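Long-range contacts in DUF3863 domain-containing protein (Parabacteroides distasonis, PDB 3LM3), which is of unknown function but is probably a carbohydrate-active enzyme of the glycoside hydrolase/deacetylase type: residues L118-V123 with A394-D399; T196-K201 with W409-K414. All coordinates share one frame; numbering follows the deposited sequence. Where two conformers were deposited one is given.

Contact 1: residues L118-V123 with A394-D399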
loop_
_atom_site.group_PDB
_atom_site.type_symbol
_atom_site.label_atom_id
_atom_site.label_comp_id
_atom_site.label_asym_id
_atom_site.label_seq_id
_atom_site.Cartn_x
_atom_site.Cartn_y
_atom_site.Cartn_z
ATOM N N LEU A 118 19.999 -0.972 0.453
ATOM C CA LEU A 118 20.688 -2.129 1.005
ATOM C C LEU A 118 20.750 -3.184 -0.074
ATOM O O LEU A 118 19.790 -3.323 -0.847
ATOM C CB LEU A 118 19.933 -2.683 2.201
ATOM C CG LEU A 118 19.609 -1.708 3.348
ATOM C CD1 LEU A 118 18.642 -2.373 4.340
ATOM C CD2 LEU A 118 20.852 -1.160 4.035
ATOM N N PRO A 119 21.873 -3.926 -0.153
ATOM C CA PRO A 119 21.928 -5.039 -1.069
ATOM C C PRO A 119 20.847 -6.073 -0.751
ATOM O O PRO A 119 20.449 -6.251 0.408
ATOM C CB PRO A 119 23.322 -5.630 -0.851
ATOM C CG PRO A 119 24.035 -4.756 0.065
ATOM C CD PRO A 119 23.108 -3.742 0.620
ATOM N N ARG A 120 20.406 -6.770 -1.781
ATOM C CA ARG A 120 19.363 -7.795 -1.631
ATOM C C ARG A 120 19.680 -8.782 -0.515
ATOM O O ARG A 120 18.805 -9.079 0.303
ATOM C CB ARG A 120 19.158 -8.515 -2.978
ATOM C CG ARG A 120 18.512 -7.661 -4.043
ATOM C CD ARG A 120 18.690 -8.239 -5.416
ATOM N NE ARG A 120 17.872 -7.515 -6.386
ATOM C CZ ARG A 120 18.209 -6.382 -7.005
ATOM N NH1 ARG A 120 19.382 -5.778 -6.780
ATOM N NH2 ARG A 120 17.348 -5.814 -7.817
ATOM N N GLU A 121 20.913 -9.279 -0.472
ATOM C CA GLU A 121 21.293 -10.280 0.526
ATOM C C GLU A 121 21.200 -9.726 1.940
ATOM O O GLU A 121 20.871 -10.464 2.865
ATOM C CB GLU A 121 22.711 -10.814 0.279
ATOM C CG GLU A 121 22.850 -11.691 -0.959
ATOM N N ARG A 122 21.501 -8.442 2.118
ATOM C CA ARG A 122 21.390 -7.809 3.421
ATOM C C ARG A 122 19.931 -7.661 3.864
ATOM O O ARG A 122 19.609 -7.914 5.023
ATOM C CB ARG A 122 22.092 -6.448 3.420
ATOM C CG ARG A 122 21.933 -5.706 4.754
ATOM C CD ARG A 122 22.893 -4.558 4.840
ATOM N NE ARG A 122 22.693 -3.824 6.073
ATOM C CZ ARG A 122 23.388 -2.743 6.418
ATOM N NH1 ARG A 122 24.331 -2.270 5.608
ATOM N NH2 ARG A 122 23.167 -2.158 7.583
ATOM N N VAL A 123 19.058 -7.210 2.956
ATOM C CA VAL A 123 17.649 -7.159 3.266
ATOM C C VAL A 123 17.174 -8.539 3.692
ATOM O O VAL A 123 16.483 -8.664 4.707
ATOM C CB VAL A 123 16.807 -6.606 2.108
ATOM C CG1 VAL A 123 15.311 -6.617 2.446
ATOM C CG2 VAL A 123 17.261 -5.174 1.706
ATOM N N ALA A 394 11.289 -6.951 -17.865
ATOM C CA ALA A 394 11.597 -5.898 -16.929
ATOM C C ALA A 394 12.881 -6.231 -16.175
ATOM O O ALA A 394 13.330 -7.386 -16.138
ATOM C CB ALA A 394 10.402 -5.700 -15.931
ATOM N N HIS A 395 13.483 -5.191 -15.621
ATOM C CA HIS A 395 14.749 -5.237 -14.872
ATOM C C HIS A 395 14.700 -4.313 -13.675
ATOM O O HIS A 395 14.287 -3.154 -13.859
ATOM C CB HIS A 395 15.902 -4.726 -15.751
ATOM C CG HIS A 395 16.028 -5.439 -17.053
ATOM N ND1 HIS A 395 15.449 -4.976 -18.220
ATOM C CD2 HIS A 395 16.642 -6.598 -17.366
ATOM C CE1 HIS A 395 15.708 -5.827 -19.194
ATOM N NE2 HIS A 395 16.432 -6.815 -18.706
ATOM N N GLU A 396 15.202 -4.733 -12.522
ATOM C CA GLU A 396 15.353 -3.864 -11.380
ATOM C C GLU A 396 16.763 -3.298 -11.336
ATOM O O GLU A 396 17.679 -3.840 -11.978
ATOM C CB GLU A 396 15.080 -4.660 -10.085
ATOM C CG GLU A 396 13.673 -5.180 -9.890
ATOM C CD GLU A 396 13.571 -6.116 -8.713
ATOM O OE1 GLU A 396 14.614 -6.626 -8.210
ATOM O OE2 GLU A 396 12.435 -6.282 -8.223
ATOM N N PRO A 397 16.952 -2.245 -10.539
ATOM C CA PRO A 397 18.333 -1.753 -10.333
ATOM C C PRO A 397 19.277 -2.805 -9.781
ATOM O O PRO A 397 18.879 -3.657 -8.993
ATOM C CB PRO A 397 18.139 -0.595 -9.350
ATOM C CG PRO A 397 16.743 -0.191 -9.527
ATOM C CD PRO A 397 15.962 -1.409 -9.840
ATOM N N ALA A 398 20.544 -2.737 -10.195
ATOM C CA ALA A 398 21.576 -3.537 -9.633
ATOM C C ALA A 398 21.703 -3.200 -8.148
ATOM O O ALA A 398 21.267 -2.117 -7.689
ATOM C CB ALA A 398 22.894 -3.252 -10.369
ATOM N N ASP A 399 22.215 -4.163 -7.397
ATOM C CA ASP A 399 22.305 -4.002 -5.934
ATOM C C ASP A 399 22.878 -2.630 -5.543
ATOM O O ASP A 399 23.996 -2.275 -5.932
ATOM C CB ASP A 399 23.232 -5.051 -5.326
ATOM C CG ASP A 399 22.522 -6.250 -4.765
ATOM O OD1 ASP A 399 21.298 -6.236 -4.567
ATOM O OD2 ASP A 399 23.244 -7.231 -4.477
HETATM O O HOH W 1 15.449 -8.924 -7.239
HETATM O O HOH W 2 22.939 -8.963 -2.601
#
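Arg-120 spends all three nitrogens of its guanidinium, and its backbone N-H as well, on the segment 394-399 and one water. NH1 and NH2 close end-on upon a single acceptor, the carbonyl O of Pro-397, 2.9 Å from NH2 and lying in the guanidinium plane. NH2 also makes a salt bridge to OE1 of Glu-396 at 2.9 Å, arriving on the anti side of that carboxylate. Water 1 joins NE to the same OE1, donating to it at 2.6 Å. The other oxygen of Glu-396, OE2, takes the backbone N-H groups of Ala-154 and Phe-199. On Asp-399, OD1 accepts twice, from opposite faces of its carboxylate: Arg-120 N comes from one at 3.0 Å, almost straight (172°), and Arg-120 NH1 from the other in a second salt bridge. The arginine chain runs extended to NE, and the turn about CD-NE (chi4 84°) brings NH1 back to OD1. Water 2 donates to Asp-399 OD2 and accepts from Glu-121 N, so the carboxylate takes Arg-120 N directly and Glu-121 N through the water, just after Pro-119, the N-cap residue. The arrangement is a surface salt-bridge network, with an acidic side chain at the N-terminus of helix 120-138.

Contact 2: residues T196-K201 with W409-K414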
loop_
_atom_site.group_PDB
_atom_site.type_symbol
_atom_site.label_atom_id
_atom_site.label_comp_id
_atom_site.label_asym_id
_atom_site.label_seq_id
_atom_site.Cartn_x
_atom_site.Cartn_y
_atom_site.Cartn_z
ATOM N N THR A 196 9.961 -12.757 -10.868
ATOM C CA THR A 196 11.370 -12.719 -10.520
ATOM C C THR A 196 12.110 -11.562 -11.226
ATOM O O THR A 196 13.159 -11.112 -10.749
ATOM C CB THR A 196 12.047 -14.070 -10.851
ATOM O OG1 THR A 196 11.789 -14.424 -12.193
ATOM C CG2 THR A 196 11.526 -15.190 -9.922
ATOM N N GLU A 197 11.530 -11.043 -12.302
ATOM C CA GLU A 197 12.110 -9.906 -13.004
ATOM C C GLU A 197 12.009 -8.583 -12.263
ATOM O O GLU A 197 12.887 -7.750 -12.395
ATOM C CB GLU A 197 11.464 -9.724 -14.375
ATOM C CG GLU A 197 11.726 -10.879 -15.328
ATOM C CD GLU A 197 11.057 -10.722 -16.676
ATOM O OE1 GLU A 197 10.532 -9.612 -16.992
ATOM O OE2 GLU A 197 11.010 -11.731 -17.405
ATOM N N HIS A 198 10.900 -8.348 -11.549
ATOM C CA HIS A 198 10.603 -7.031 -11.030
ATOM C C HIS A 198 9.395 -7.104 -10.097
ATOM O O HIS A 198 8.344 -7.645 -10.478
ATOM C CB HIS A 198 10.298 -6.070 -12.178
ATOM C CG HIS A 198 10.418 -4.625 -11.805
ATOM N ND1 HIS A 198 9.573 -3.983 -10.910
ATOM C CD2 HIS A 198 11.296 -3.681 -12.232
ATOM C CE1 HIS A 198 9.947 -2.719 -10.805
ATOM N NE2 HIS A 198 10.972 -2.506 -11.619
ATOM N N PHE A 199 9.572 -6.546 -8.900
ATOM C CA PHE A 199 8.544 -6.574 -7.867
ATOM C C PHE A 199 7.223 -5.897 -8.280
ATOM O O PHE A 199 6.177 -6.196 -7.704
ATOM C CB PHE A 199 9.073 -6.015 -6.518
ATOM C CG PHE A 199 9.146 -4.509 -6.431
ATOM C CD1 PHE A 199 10.015 -3.785 -7.214
ATOM C CD2 PHE A 199 8.410 -3.830 -5.468
ATOM C CE1 PHE A 199 10.095 -2.400 -7.092
ATOM C CE2 PHE A 199 8.506 -2.447 -5.325
ATOM C CZ PHE A 199 9.319 -1.723 -6.163
ATOM N N CYS A 200 7.259 -4.975 -9.255
ATOM C CA CYS A 200 6.060 -4.295 -9.743
ATOM C C CYS A 200 5.350 -5.039 -10.882
ATOM O O CYS A 200 4.228 -4.656 -11.288
ATOM C CB CYS A 200 6.427 -2.919 -10.271
ATOM S SG CYS A 200 6.822 -1.717 -8.980
ATOM N N LYS A 201 5.997 -6.069 -11.436
ATOM C CA LYS A 201 5.500 -6.802 -12.599
ATOM C C LYS A 201 4.800 -8.082 -12.145
ATOM O O LYS A 201 5.412 -8.898 -11.437
ATOM C CB LYS A 201 6.682 -7.180 -13.520
ATOM C CG LYS A 201 6.275 -8.050 -14.670
ATOM C CD LYS A 201 7.419 -8.308 -15.681
ATOM C CE LYS A 201 7.148 -9.598 -16.458
ATOM N NZ LYS A 201 7.910 -9.566 -17.761
ATOM N N TRP A 409 12.732 2.688 -8.824
ATOM C CA TRP A 409 12.370 1.306 -9.146
ATOM C C TRP A 409 11.102 1.210 -9.997
ATOM O O TRP A 409 10.524 0.133 -10.128
ATOM C CB TRP A 409 12.199 0.499 -7.853
ATOM C CG TRP A 409 13.489 0.277 -7.129
ATOM C CD1 TRP A 409 14.306 1.232 -6.612
ATOM C CD2 TRP A 409 14.112 -0.982 -6.835
ATOM N NE1 TRP A 409 15.403 0.652 -6.039
ATOM C CE2 TRP A 409 15.314 -0.705 -6.169
ATOM C CE3 TRP A 409 13.794 -2.316 -7.107
ATOM C CZ2 TRP A 409 16.190 -1.708 -5.768
ATOM C CZ3 TRP A 409 14.636 -3.309 -6.666
ATOM C CH2 TRP A 409 15.839 -3.000 -6.036
ATOM N N SER A 410 10.661 2.318 -10.578
ATOM C CA SER A 410 9.419 2.304 -11.338
ATOM C C SER A 410 9.492 1.447 -12.578
ATOM O O SER A 410 10.531 1.359 -13.230
ATOM C CB SER A 410 8.993 3.718 -11.719
ATOM O OG SER A 410 8.714 4.499 -10.555
ATOM N N LEU A 411 8.369 0.831 -12.901
ATOM C CA LEU A 411 8.220 0.056 -14.133
ATOM C C LEU A 411 7.430 0.920 -15.111
ATOM O O LEU A 411 6.221 1.150 -14.947
ATOM C CB LEU A 411 7.534 -1.286 -13.837
ATOM C CG LEU A 411 7.656 -2.356 -14.927
ATOM C CD1 LEU A 411 7.342 -3.752 -14.363
ATOM C CD2 LEU A 411 6.765 -2.024 -16.153
ATOM N N ILE A 412 8.124 1.449 -16.121
ATOM C CA ILE A 412 7.554 2.414 -17.053
ATOM C C ILE A 412 7.982 2.021 -18.455
ATOM O O ILE A 412 9.170 1.678 -18.676
ATOM C CB ILE A 412 8.074 3.834 -16.707
ATOM C CG1 ILE A 412 7.471 4.307 -15.390
ATOM C CG2 ILE A 412 7.734 4.870 -17.787
ATOM C CD1 ILE A 412 8.038 5.627 -14.837
ATOM N N ASN A 413 7.043 2.015 -19.390
ATOM C CA ASN A 413 7.402 1.773 -20.773
ATOM C C ASN A 413 6.568 2.691 -21.668
ATOM O O ASN A 413 6.994 3.819 -21.889
ATOM C CB ASN A 413 7.380 0.277 -21.140
ATOM C CG ASN A 413 6.178 -0.468 -20.595
ATOM O OD1 ASN A 413 5.047 -0.217 -20.978
ATOM N ND2 ASN A 413 6.452 -1.469 -19.760
ATOM N N LYS A 414 5.379 2.301 -22.106
ATOM C CA LYS A 414 4.692 3.069 -23.173
ATOM C C LYS A 414 4.201 4.471 -22.736
ATOM O O LYS A 414 4.671 5.495 -23.246
ATOM C CB LYS A 414 3.543 2.250 -23.781
ATOM C CG LYS A 414 3.958 0.875 -24.340
ATOM C CD LYS A 414 5.209 0.957 -25.245
ATOM C CE LYS A 414 5.355 -0.263 -26.206
ATOM N NZ LYS A 414 4.463 -0.191 -27.416
HETATM O O HOH W 3 13.068 -0.578 -12.337
#
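Lys-201, whose CB packs 3.6 Å from Leu-411 CD1, sends its extended chain the other way, where NZ is held twice: by a salt bridge to Glu-197 OE1 at 2.7 Å and by a hydrogen bond to Leu-392 O. Across the contact, the leucine methyl CD1, in one of its two deposited conformers, also sits over a face of the His-198 imidazole in a CH-pi contact, 4.2 Å from the ring centroid and 18° off its normal. The ring edge is polar: ND1 accepts Cys-200 N in plane at 3.0 Å, and water 3 lies 2.9 Å from NE2. His-198 opens a type I beta turn, closed by Lys-201 N bonding to His-198 O; with CG anti to its backbone N (chi1 -161°), the imidazole is carried toward the 409-414 loop, its CE1 side meeting Trp-409 O and one face taking Leu-411 CD1. Without the imidazole, as with an alanine here, Cys-200 N would probably lose its acceptor and Leu-411 CD1 the ring face it covers. Beside the turn, Phe-199 CE1 reaches Trp-409 CB at 3.7 Å, the two side chains crossing at about a right angle. Trp-409 NE1 bonds to Ala-406 O, while Cys-200 CB rests on Leu-411 CB.

Overall arrangement
The two contacts interleave along the chain, in the order 118-123, 196-201, 394-399, 409-414, and their centres lie about 13 Å apart. Both later segments belong to the long loop between strand 383-389, an outer strand of the four-stranded antiparallel sheet, and helix 434-443. Contact 1 lies at the surface, contact 2 deeper. They meet directly: Ala-394 N probably bonds to Glu-197 OE1, His-395 O packs against the CD2 edge of the His-198 ring, and Pro-397 touches Trp-409. The long loop before helix 434-443 is thus fastened at successive points to the part of the chain that carries the parallel sheets, consistent with a probable catalytic domain of a glycoside hydrolase/deacetylase joined to a beta-rich C-terminal region.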